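Side-chain contacts in dextranase (Pseudarthrobacter oxydans, PDB 6NZS), which catalyses the endohydrolysis of (1->6)-alpha-D-glucosidic linkages in dextran and has an immunoglobulin-like N-terminal domain: residues S88-E91 / D95-V98; F123-V128 / V133-P138. All coordinates share one frame; numbering follows the deposited sequence.

Contact 1 of 2, residues S88-E91 / D95-V98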
ATOM      1  N   SER A  88      10.608 -10.888  -1.730  1.00  9.25           N
ATOM      2  CA  SER A  88      10.851 -11.977  -2.661  1.00  9.44           C
ATOM      3  C   SER A  88       9.515 -12.472  -3.178  1.00  8.84           C
ATOM      4  O   SER A  88       8.611 -12.758  -2.383  1.00  9.97           O
ATOM      5  CB  SER A  88      11.589 -13.126  -1.961  1.00 10.02           C
ATOM      6  OG  SER A  88      11.846 -14.187  -2.865  1.00 11.28           O
ATOM      7  N   SER A  89       9.395 -12.572  -4.500  1.00  8.73           N
ATOM      8  CA  SER A  89       8.233 -13.157  -5.155  1.00  8.67           C
ATOM      9  C   SER A  89       8.589 -14.509  -5.761  1.00  9.72           C
ATOM     10  O   SER A  89       9.711 -14.741  -6.219  1.00 10.22           O
ATOM     11  CB  SER A  89       7.726 -12.255  -6.284  1.00  8.94           C
ATOM     12  OG  SER A  89       7.103 -11.098  -5.745  1.00 10.16           O
ATOM     13  N   PHE A  90       7.611 -15.404  -5.756  1.00  8.90           N
ATOM     14  CA  PHE A  90       7.714 -16.636  -6.520  1.00  9.92           C
ATOM     15  C   PHE A  90       6.303 -17.066  -6.871  1.00 10.53           C
ATOM     16  O   PHE A  90       5.333 -16.592  -6.277  1.00  9.89           O
ATOM     17  CB  PHE A  90       8.490 -17.737  -5.772  1.00 10.32           C
ATOM     18  CG  PHE A  90       7.895 -18.120  -4.433  1.00 10.06           C
ATOM     19  CD1 PHE A  90       6.884 -19.073  -4.352  1.00 10.93           C
ATOM     20  CD2 PHE A  90       8.369 -17.551  -3.260  1.00 10.96           C
ATOM     21  CE1 PHE A  90       6.341 -19.433  -3.121  1.00 11.31           C
ATOM     22  CE2 PHE A  90       7.839 -17.908  -2.032  1.00 10.46           C
ATOM     23  CZ  PHE A  90       6.826 -18.847  -1.954  1.00 10.35           C
ATOM     24  N   GLU A  91       6.190 -17.946  -7.863  1.00 10.24           N
ATOM     25  CA  GLU A  91       4.916 -18.564  -8.204  1.00  9.77           C
ATOM     26  C   GLU A  91       4.863 -19.969  -7.632  1.00 10.61           C
ATOM     27  O   GLU A  91       5.857 -20.704  -7.674  1.00 11.10           O
ATOM     28  CB  GLU A  91       4.719 -18.662  -9.715  1.00 10.63           C
ATOM     29  CG  GLU A  91       4.717 -17.337 -10.434  1.00 12.94           C
ATOM     30  CD  GLU A  91       4.353 -17.505 -11.898  1.00 16.81           C
ATOM     31  OE1 GLU A  91       5.268 -17.482 -12.741  1.00 22.02           O
ATOM     32  OE2 GLU A  91       3.154 -17.687 -12.193  1.00 18.15           O
ATOM     33  N   ASP A  95       1.482 -26.548  -1.783  1.00 10.66           N
ATOM     34  CA  ASP A  95       2.115 -26.158  -0.521  1.00 11.30           C
ATOM     35  C   ASP A  95       3.631 -26.227  -0.642  1.00 11.99           C
ATOM     36  O   ASP A  95       4.182 -27.165  -1.230  1.00 13.94           O
ATOM     37  CB  ASP A  95       1.704 -27.123   0.597  1.00 10.78           C
ATOM     38  CG  ASP A  95       0.247 -26.999   1.003  1.00 15.48           C
ATOM     39  OD1 ASP A  95      -0.549 -26.365   0.294  1.00 13.61           O
ATOM     40  OD2 ASP A  95      -0.106 -27.577   2.055  1.00 19.17           O
ATOM     41  N   VAL A  96       4.314 -25.236  -0.054  1.00  9.97           N
ATOM     42  CA  VAL A  96       5.769 -25.151  -0.113  1.00 10.76           C
ATOM     43  C   VAL A  96       6.341 -24.967   1.284  1.00 11.21           C
ATOM     44  O   VAL A  96       5.678 -24.478   2.201  1.00 11.02           O
ATOM     45  CB  VAL A  96       6.281 -24.012  -1.021  1.00 10.88           C
ATOM     46  CG1 VAL A  96       5.954 -24.287  -2.489  1.00 11.93           C
ATOM     47  CG2 VAL A  96       5.719 -22.668  -0.557  1.00 10.11           C
ATOM     48  N   TRP A  97       7.601 -25.363   1.427  1.00 10.56           N
ATOM     49  CA  TRP A  97       8.431 -24.951   2.553  1.00  9.50           C
ATOM     50  C   TRP A  97       9.370 -23.854   2.069  1.00 10.21           C
ATOM     51  O   TRP A  97      10.082 -24.035   1.078  1.00 11.54           O
ATOM     52  CB  TRP A  97       9.288 -26.119   3.049  1.00 12.86           C
ATOM     53  CG  TRP A  97       8.610 -27.084   3.992  1.00 14.17           C
ATOM     54  CD1 TRP A  97       8.291 -28.386   3.736  1.00 19.48           C
ATOM     55  CD2 TRP A  97       8.205 -26.830   5.349  1.00 14.61           C
ATOM     56  NE1 TRP A  97       7.703 -28.956   4.844  1.00 18.52           N
ATOM     57  CE2 TRP A  97       7.641 -28.023   5.847  1.00 19.29           C
ATOM     58  CE3 TRP A  97       8.264 -25.712   6.189  1.00 15.51           C
ATOM     59  CZ2 TRP A  97       7.135 -28.128   7.147  1.00 18.72           C
ATOM     60  CZ3 TRP A  97       7.766 -25.822   7.485  1.00 17.63           C
ATOM     61  CH2 TRP A  97       7.208 -27.020   7.946  1.00 19.39           C
ATOM     62  N   VAL A  98       9.362 -22.714   2.757  1.00 11.19           N
ATOM     63  CA  VAL A  98      10.221 -21.580   2.420  1.00 11.85           C
ATOM     64  C   VAL A  98      11.277 -21.447   3.506  1.00 11.82           C
ATOM     65  O   VAL A  98      10.934 -21.282   4.680  1.00 12.17           O
ATOM     66  CB  VAL A  98       9.407 -20.284   2.301  1.00 11.61           C
ATOM     67  CG1 VAL A  98      10.316 -19.144   1.935  1.00 13.48           C
ATOM     68  CG2 VAL A  98       8.312 -20.445   1.255  1.00 14.87           C
TER

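Contact 2 of 2, residues F123-V128 / V133-P138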
ATOM      1  N   PHE A 123       1.201 -20.042  10.163  1.00 17.37           N
ATOM      2  CA  PHE A 123       1.989 -20.992   9.388  1.00 15.77           C
ATOM      3  C   PHE A 123       2.886 -21.821  10.300  1.00 14.92           C
ATOM      4  O   PHE A 123       3.451 -21.311  11.276  1.00 16.94           O
ATOM      5  CB  PHE A 123       2.910 -20.268   8.409  1.00 15.94           C
ATOM      6  CG  PHE A 123       2.204 -19.484   7.337  1.00 14.11           C
ATOM      7  CD1 PHE A 123       0.951 -19.840   6.871  1.00 14.70           C
ATOM      8  CD2 PHE A 123       2.836 -18.391   6.770  1.00 17.44           C
ATOM      9  CE1 PHE A 123       0.334 -19.090   5.858  1.00 14.25           C
ATOM     10  CE2 PHE A 123       2.236 -17.656   5.770  1.00 16.04           C
ATOM     11  CZ  PHE A 123       0.991 -18.009   5.311  1.00 14.03           C
ATOM     12  N   GLU A 124       3.035 -23.099   9.958  1.00 14.62           N
ATOM     13  CA  GLU A 124       4.021 -23.938  10.626  1.00 14.13           C
ATOM     14  C   GLU A 124       5.415 -23.380  10.373  1.00 14.82           C
ATOM     15  O   GLU A 124       5.748 -23.004   9.243  1.00 13.67           O
ATOM     16  CB  GLU A 124       3.930 -25.366  10.083  1.00 18.15           C
ATOM     17  CG  GLU A 124       5.015 -26.296  10.600  1.00 26.10           C
ATOM     18  CD  GLU A 124       4.705 -27.766  10.356  1.00 28.51           C
ATOM     19  OE1 GLU A 124       5.512 -28.612  10.803  1.00 33.86           O
ATOM     20  OE2 GLU A 124       3.665 -28.068   9.723  1.00 28.92           O
ATOM     21  N   LYS A 125       6.222 -23.304  11.430  1.00 15.62           N
ATOM     22  CA  LYS A 125       7.598 -22.830  11.351  1.00 15.36           C
ATOM     23  C   LYS A 125       8.507 -23.840  12.030  1.00 17.00           C
ATOM     24  O   LYS A 125       8.136 -24.430  13.050  1.00 20.92           O
ATOM     25  CB  LYS A 125       7.783 -21.483  12.066  1.00 18.99           C
ATOM     26  CG  LYS A 125       6.975 -20.338  11.504  1.00 16.50           C
ATOM     27  CD  LYS A 125       7.157 -19.083  12.368  1.00 19.07           C
ATOM     28  CE  LYS A 125       6.762 -19.356  13.814  1.00 17.12           C
ATOM     29  NZ  LYS A 125       6.715 -18.125  14.651  1.00 18.83           N
ATOM     30  N   GLN A 126       9.698 -24.036  11.469  1.00 13.63           N
ATOM     31  CA  GLN A 126      10.700 -24.933  12.035  1.00 15.56           C
ATOM     32  C   GLN A 126      12.048 -24.230  12.038  1.00 16.15           C
ATOM     33  O   GLN A 126      12.430 -23.604  11.047  1.00 16.81           O
ATOM     34  CB  GLN A 126      10.826 -26.211  11.199  1.00 18.89           C
ATOM     35  CG  GLN A 126       9.534 -26.999  11.056  1.00 20.77           C
ATOM     36  CD  GLN A 126       9.754 -28.355  10.425  1.00 28.45           C
ATOM     37  OE1 GLN A 126      10.853 -28.670   9.968  1.00 34.07           O
ATOM     38  NE2 GLN A 126       8.695 -29.159  10.369  1.00 31.08           N
ATOM     39  N   LEU A 127      12.789 -24.350  13.136  1.00 13.74           N
ATOM     40  CA  LEU A 127      14.122 -23.761  13.208  1.00 12.61           C
ATOM     41  C   LEU A 127      15.126 -24.767  12.647  1.00 13.47           C
ATOM     42  O   LEU A 127      15.366 -25.825  13.245  1.00 13.37           O
ATOM     43  CB  LEU A 127      14.473 -23.376  14.641  1.00 13.17           C
ATOM     44  CG  LEU A 127      15.817 -22.660  14.697  1.00 15.00           C
ATOM     45  CD1 LEU A 127      15.662 -21.218  14.292  1.00 18.73           C
ATOM     46  CD2 LEU A 127      16.424 -22.760  16.084  1.00 20.12           C
ATOM     47  N   VAL A 128      15.701 -24.445  11.490  1.00 12.04           N
ATOM     48  CA  VAL A 128      16.728 -25.301  10.901  1.00 12.90           C
ATOM     49  C   VAL A 128      18.034 -25.160  11.669  1.00 12.34           C
ATOM     50  O   VAL A 128      18.613 -26.145  12.146  1.00 13.23           O
ATOM     51  CB  VAL A 128      16.912 -24.965   9.410  1.00 11.38           C
ATOM     52  CG1 VAL A 128      18.020 -25.824   8.808  1.00 14.61           C
ATOM     53  CG2 VAL A 128      15.592 -25.135   8.650  1.00 13.16           C
ATOM     54  N   VAL A 133      15.050 -20.178   9.386  1.00 10.84           N
ATOM     55  CA  VAL A 133      13.746 -20.737   9.712  1.00 10.78           C
ATOM     56  C   VAL A 133      13.131 -21.285   8.432  1.00 11.26           C
ATOM     57  O   VAL A 133      13.383 -20.775   7.334  1.00 13.11           O
ATOM     58  CB  VAL A 133      12.840 -19.654  10.346  1.00 13.12           C
ATOM     59  CG1 VAL A 133      12.538 -18.527   9.340  1.00 14.34           C
ATOM     60  CG2 VAL A 133      11.557 -20.246  10.893  1.00 16.64           C
ATOM     61  N   LYS A 134      12.340 -22.345   8.574  1.00 11.52           N
ATOM     62  CA  LYS A 134      11.561 -22.920   7.484  1.00 11.73           C
ATOM     63  C   LYS A 134      10.088 -22.659   7.775  1.00 13.28           C
ATOM     64  O   LYS A 134       9.612 -22.953   8.875  1.00 15.00           O
ATOM     65  CB  LYS A 134      11.817 -24.433   7.376  1.00 15.09           C
ATOM     66  CG  LYS A 134      11.546 -25.046   5.999  1.00 19.70           C
ATOM     67  CD  LYS A 134      11.757 -26.571   6.004  1.00 18.18           C
ATOM     68  CE  LYS A 134      13.221 -26.912   6.222  1.00 23.72           C
ATOM     69  NZ  LYS A 134      14.038 -26.740   4.979  1.00 22.69           N
ATOM     70  N   ILE A 135       9.376 -22.095   6.799  1.00 11.28           N
ATOM     71  CA  ILE A 135       7.974 -21.708   6.938  1.00 11.02           C
ATOM     72  C   ILE A 135       7.157 -22.479   5.910  1.00 11.21           C
ATOM     73  O   ILE A 135       7.480 -22.459   4.715  1.00 12.25           O
ATOM     74  CB  ILE A 135       7.795 -20.196   6.703  1.00 11.35           C
ATOM     75  CG1 ILE A 135       8.662 -19.403   7.673  1.00 13.75           C
ATOM     76  CG2 ILE A 135       6.328 -19.791   6.827  1.00 12.45           C
ATOM     77  CD1 ILE A 135       8.904 -17.979   7.210  1.00 13.32           C
ATOM     78  N   LYS A 136       6.082 -23.128   6.358  1.00 11.85           N
ATOM     79  CA  LYS A 136       5.207 -23.850   5.436  1.00 11.09           C
ATOM     80  C   LYS A 136       4.113 -22.901   4.969  1.00 10.76           C
ATOM     81  O   LYS A 136       3.281 -22.461   5.768  1.00 12.69           O
ATOM     82  CB  LYS A 136       4.600 -25.084   6.090  1.00 13.12           C
ATOM     83  CG  LYS A 136       3.813 -25.921   5.088  1.00 15.76           C
ATOM     84  CD  LYS A 136       3.185 -27.122   5.765  1.00 23.53           C
ATOM     85  CE  LYS A 136       3.886 -28.399   5.365  1.00 32.08           C
ATOM     86  NZ  LYS A 136       2.890 -29.395   4.900  1.00 36.00           N
ATOM     87  N   VAL A 137       4.118 -22.578   3.680  1.00 10.94           N
ATOM     88  CA  VAL A 137       3.109 -21.700   3.092  1.00  9.97           C
ATOM     89  C   VAL A 137       2.117 -22.584   2.338  1.00 10.37           C
ATOM     90  O   VAL A 137       2.494 -23.193   1.323  1.00 11.35           O
ATOM     91  CB  VAL A 137       3.735 -20.649   2.164  1.00 10.58           C
ATOM     92  CG1 VAL A 137       2.661 -19.721   1.630  1.00 12.00           C
ATOM     93  CG2 VAL A 137       4.810 -19.843   2.910  1.00 12.23           C
ATOM     94  N   PRO A 138       0.883 -22.715   2.801  1.00  9.92           N
ATOM     95  CA  PRO A 138      -0.087 -23.524   2.065  1.00 11.00           C
ATOM     96  C   PRO A 138      -0.467 -22.827   0.774  1.00 11.33           C
ATOM     97  O   PRO A 138      -0.449 -21.593   0.672  1.00 10.71           O
ATOM     98  CB  PRO A 138      -1.282 -23.598   3.020  1.00 12.90           C
ATOM     99  CG  PRO A 138      -1.183 -22.361   3.846  1.00 16.06           C
ATOM    100  CD  PRO A 138       0.276 -22.021   3.951  1.00 12.38           C
TER
HETATM  101  O   HOH W   1       1.611 -23.778   7.526  1.00 18.72           O

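Contact 1 of 2, residues S88-E91 / D95-V98
Phe90 is the one residue of 88-91 that meets 95-98, and it does so with the outer end of its ring, against one methyl each of Val96 and Val98. Two positions before it, Ser88 lies on the same side of its strand, but its hydroxyl OG turns to a hydrogen bond with the carbonyl oxygen of Phe54, so this polar group is buried with a partner. The phenylalanine then bridges the gap. Its CG sits between the backbone N and the carbonyl carbon (chi1 59°), and the ring stands out from the strand and reaches across the interior. CZ lies 3.9 Å from CG2 of Val98, whose side chain comes from the opposite direction. CE2 of Phe90 is 4.2 Å from the same Val98 CG2, so this methyl sits beside the CE2-CZ bond. On the other flank Phe90 CE1 comes within 4.2 Å of Val96 CG2, the two side chains sliding past each other. Both methyls approach the ring obliquely. With the CA atoms of Phe90 and Val98 10.5 Å apart and no hydrogen bond between the segments, this is the face-to-face packing of a beta sandwich: strands 84-92 and 96-102 succeed each other along the chain, yet they meet through side chains, as in a beta arch of this Ig-like domain. The two valine CG2 atoms, one on Val96 and one on Val98, are themselves 3.9 Å apart and form a paired apolar seat for the ring end. Ile188 and Ala190 of strand 176-192 also touch Phe90, and Val41 touches both Phe90 and Val96. At the next residue the chain turns polar again, with Glu91 OE1 hydrogen-bonded to His11 ND1.

Contact 2 of 2, residues F123-V128 / V133-P138
Phe123 carries its CG beside the backbone N and anti to the carbonyl carbon (chi1 -64°), a setting that lays the ring alongside the end of 133-138, while Ile135 places CG2 anti to its own N and so presents that methyl to the ring. Phe123 CD2 and Ile135 CG2 are 3.8 Å apart, meeting obliquely. Further along, Phe123 CE1 lies 3.5 Å from Pro138 CD, the two side chains crossing at about a right angle, and CZ reaches loosely to CG1 of Val137. An alanine in place of Phe123 would probably leave Ile135 CG2 and the Pro138 ring without their aromatic neighbour and open a gap there. Tyr144 and Phe146 add edge-to-face ring contacts to Phe123, and Ile116 also packs on it. Next to this apolar end the backbones are laced together. Lys136 N donates to Glu124 O at 2.9 Å in a nearly straight bond (171° at the hydrogen). In the same pair a water bridges the other half, accepting from Glu124 N and donating to Lys136 O. Gln126 and Lys134 form a hydrogen-bonded pair in which each N donates a hydrogen bond to the other's O, both bonds 2.8 Å long. On the face of Gln126 and Lys134, Gln126 NE2 reaches back to Glu124 OE1 at 3.3 Å, arriving from above the carboxylate plane. Lys134 folds its aliphatic chain against Val128, with CE 3.8 Å from Val128 CG2, and delivers NZ to a salt bridge with Asp99; Lys125 instead leads away to the carbonyl of Val114. Paired antiparallel across a short turn, strands 125-129 and 132-137 make a beta hairpin of the Ig-like domain, Val133 and Ile135 turned to the interior, Gln126 and Lys134 on the partly exposed face.

Contact 1 is wholly buried and wholly apolar, a small side-chain junction between strands 84-92 and 96-102, whereas contact 2 is a larger, partly exposed one built mainly on backbone hydrogen bonds, with lysines, a glutamate and a glutamine on its outer face. Their second strands are neighbours: 96-102 pairs with 132-137, where Val98 N probably bonds to Ile135 O and Val137 N to Val96 O. The two therefore serve different directions of one fold: across the interior in 88-91/95-98, along the sheet in 123-128/133-138. Trp97, which lies in 95-98 but makes no contact with 88-91, packs its ring on Lys134 and Lys136.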